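Local coordinates for ankyrin-repeat protein B (Legionella pneumophila, PDB 5K34), which is an F-box effector that hijacks the host ubiquitin-proteasome system, its ankyrin domain, the part in this model, probably serving to bind partner proteins, at residues K56-A61 against S84-Q89. Numbering follows the deposited sequence. Where two conformers were deposited one is given.
With SO4 (sulfate ion), chain C.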
loop_
_atom_site.group_PDB
_atom_site.type_symbol
_atom_site.label_atom_id
_atom_site.label_comp_id
_atom_site.label_asym_id
_atom_site.label_seq_id
_atom_site.Cartn_x
_atom_site.Cartn_y
_atom_site.Cartn_z
ATOM N N LYS A 56 -3.804 7.968 -2.476
ATOM C CA LYS A 56 -5.044 7.750 -3.233
ATOM C C LYS A 56 -4.773 7.057 -4.543
ATOM O O LYS A 56 -5.522 7.167 -5.532
ATOM C CB LYS A 56 -5.820 9.063 -3.451
ATOM C CG LYS A 56 -6.106 9.821 -2.160
ATOM C CD LYS A 56 -7.067 10.972 -2.334
ATOM C CE LYS A 56 -6.571 11.990 -3.338
ATOM N NZ LYS A 56 -7.526 13.156 -3.329
ATOM N N ALA A 57 -3.709 6.248 -4.561
ATOM C CA ALA A 57 -3.278 5.509 -5.756
ATOM C C ALA A 57 -3.968 4.149 -5.726
ATOM O O ALA A 57 -3.340 3.104 -5.574
ATOM C CB ALA A 57 -1.737 5.384 -5.746
ATOM N N TYR A 58 -5.302 4.173 -5.871
ATOM C CA TYR A 58 -6.065 2.973 -5.542
ATOM C C TYR A 58 -5.874 1.826 -6.533
ATOM O O TYR A 58 -5.932 0.674 -6.134
ATOM C CB TYR A 58 -7.554 3.305 -5.280
ATOM C CG TYR A 58 -7.712 4.249 -4.121
ATOM C CD1 TYR A 58 -7.294 3.898 -2.833
ATOM C CD2 TYR A 58 -8.294 5.477 -4.281
ATOM C CE1 TYR A 58 -7.417 4.765 -1.757
ATOM C CE2 TYR A 58 -8.459 6.356 -3.203
ATOM C CZ TYR A 58 -8.004 5.997 -1.972
ATOM O OH TYR A 58 -8.133 6.921 -0.953
ATOM N N GLN A 59 -5.592 2.158 -7.792
ATOM C CA GLN A 59 -5.294 1.068 -8.755
ATOM C C GLN A 59 -3.952 0.364 -8.424
ATOM O O GLN A 59 -3.939 -0.873 -8.482
ATOM C CB GLN A 59 -5.298 1.558 -10.196
ATOM C CG GLN A 59 -6.584 2.286 -10.618
ATOM C CD GLN A 59 -6.455 3.789 -10.565
ATOM O OE1 GLN A 59 -5.981 4.344 -9.543
ATOM N NE2 GLN A 59 -6.821 4.480 -11.630
ATOM N N THR A 60 -2.978 1.106 -7.993
ATOM C CA THR A 60 -1.728 0.514 -7.572
ATOM C C THR A 60 -1.940 -0.318 -6.293
ATOM O O THR A 60 -1.403 -1.402 -6.151
ATOM C CB THR A 60 -0.661 1.598 -7.379
ATOM O OG1 THR A 60 -0.360 2.175 -8.654
ATOM C CG2 THR A 60 0.647 1.017 -6.794
ATOM N N ALA A 61 -2.728 0.203 -5.360
ATOM C CA ALA A 61 -3.040 -0.554 -4.130
ATOM C C ALA A 61 -3.728 -1.876 -4.462
ATOM O O ALA A 61 -3.408 -2.918 -3.904
ATOM C CB ALA A 61 -3.923 0.262 -3.206
ATOM N N SER A 84 -6.674 0.043 8.606
ATOM C CA SER A 84 -7.032 1.176 9.465
ATOM C C SER A 84 -6.798 2.504 8.768
ATOM O O SER A 84 -7.543 3.456 8.971
ATOM C CB SER A 84 -6.318 1.092 10.826
ATOM O OG SER A 84 -4.945 1.475 10.738
ATOM N N LEU A 85 -5.796 2.584 7.884
ATOM C CA LEU A 85 -5.548 3.815 7.139
ATOM C C LEU A 85 -6.699 4.077 6.157
ATOM O O LEU A 85 -7.168 5.215 6.032
ATOM C CB LEU A 85 -4.202 3.713 6.413
ATOM C CG LEU A 85 -3.722 5.006 5.755
ATOM C CD1 LEU A 85 -3.499 6.101 6.825
ATOM C CD2 LEU A 85 -2.462 4.740 4.961
ATOM N N LEU A 86 -7.159 3.031 5.477
ATOM C CA LEU A 86 -8.349 3.143 4.600
ATOM C C LEU A 86 -9.555 3.610 5.404
ATOM O O LEU A 86 -10.316 4.469 4.949
ATOM C CB LEU A 86 -8.617 1.813 3.898
ATOM C CG LEU A 86 -7.671 1.493 2.740
ATOM C CD1 LEU A 86 -7.750 -0.014 2.457
ATOM C CD2 LEU A 86 -8.023 2.316 1.507
ATOM N N LYS A 87 -9.741 3.020 6.582
ATOM C CA LYS A 87 -10.882 3.406 7.428
ATOM C C LYS A 87 -10.785 4.868 7.829
ATOM O O LYS A 87 -11.815 5.548 7.872
ATOM C CB LYS A 87 -10.956 2.505 8.652
ATOM C CG LYS A 87 -11.576 1.141 8.351
ATOM C CD LYS A 87 -11.607 0.309 9.638
ATOM C CE LYS A 87 -12.286 -1.028 9.427
ATOM N NZ LYS A 87 -13.765 -0.900 9.613
ATOM N N LYS A 88 -9.587 5.350 8.139
ATOM C CA LYS A 88 -9.438 6.784 8.420
ATOM C C LYS A 88 -9.848 7.726 7.251
ATOM O O LYS A 88 -10.489 8.770 7.404
ATOM C CB LYS A 88 -8.018 7.091 8.832
ATOM C CG LYS A 88 -7.671 6.675 10.243
ATOM C CD LYS A 88 -6.292 7.186 10.674
ATOM C CE LYS A 88 -6.241 8.701 10.592
ATOM N NZ LYS A 88 -5.223 9.224 11.571
ATOM N N GLN A 89 -9.460 7.309 6.034
ATOM C CA GLN A 89 -9.822 8.002 4.817
ATOM C C GLN A 89 -11.352 7.987 4.638
ATOM O O GLN A 89 -11.944 9.015 4.313
ATOM C CB GLN A 89 -9.149 7.359 3.595
ATOM C CG GLN A 89 -7.646 7.572 3.563
ATOM C CD GLN A 89 -7.057 7.083 2.245
ATOM O OE1 GLN A 89 -7.605 6.177 1.601
ATOM N NE2 GLN A 89 -5.940 7.662 1.850
HETATM S S SO4 C . -5.097 8.517 -11.566
HETATM O O1 SO4 C . -5.030 9.311 -12.842
HETATM O O2 SO4 C . -3.718 8.484 -10.875
HETATM O O3 SO4 C . -6.152 9.057 -10.658
HETATM O O4 SO4 C . -5.627 7.145 -11.798
#
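Two helices of the ankyrin-repeat domain, 58-67 and 82-91, are tied together here by a buried tyrosine-glutamine hydrogen bond. Tyr58 OH donates to Gln89 OE1 at 2.7 Å. The hydroxyl approaches from above the carbonyl plane, 49° out of it and off the lone-pair directions. OE1 lies at the edge of the ring, in its plane, while the amide as a whole stands nearly upright to the ring, the two planes 84° apart. Gln89 and Tyr58 approach from opposite directions, the glutamine extended beyond CG (chi2 -172°). Its other end is held too: NE2 bonds the carbonyl oxygen of Ile53, in the last turn of helix 48-54, a second bond that helps hold the amide's rotation, with OE1 accepting and NE2 donating. One glutamine links three helices of the ankyrin domain, a fold in which successive repeats stack their helix pairs side by side. Beside the hydrogen bond, Leu86 CD2 meets Tyr58 CE1 obliquely, 4.1 Å away, as the two side chains run past each other in opposite directions. One ring face also carries Lys56 CA, 3.6 Å above the plane and displaced toward the rim. Lys56 closes helix 48-54 in a Schellman motif; Ala57, the centre of an inverse gamma turn with a weak Tyr58 N to Lys56 O bond, is then the N-cap of helix 58-67, and Tyr58 its first residue. Gln102, Ile103 and Leu106 of helix 97-112 pack against the tyrosine as well, and Phe95 touches both Tyr58 and Gln89.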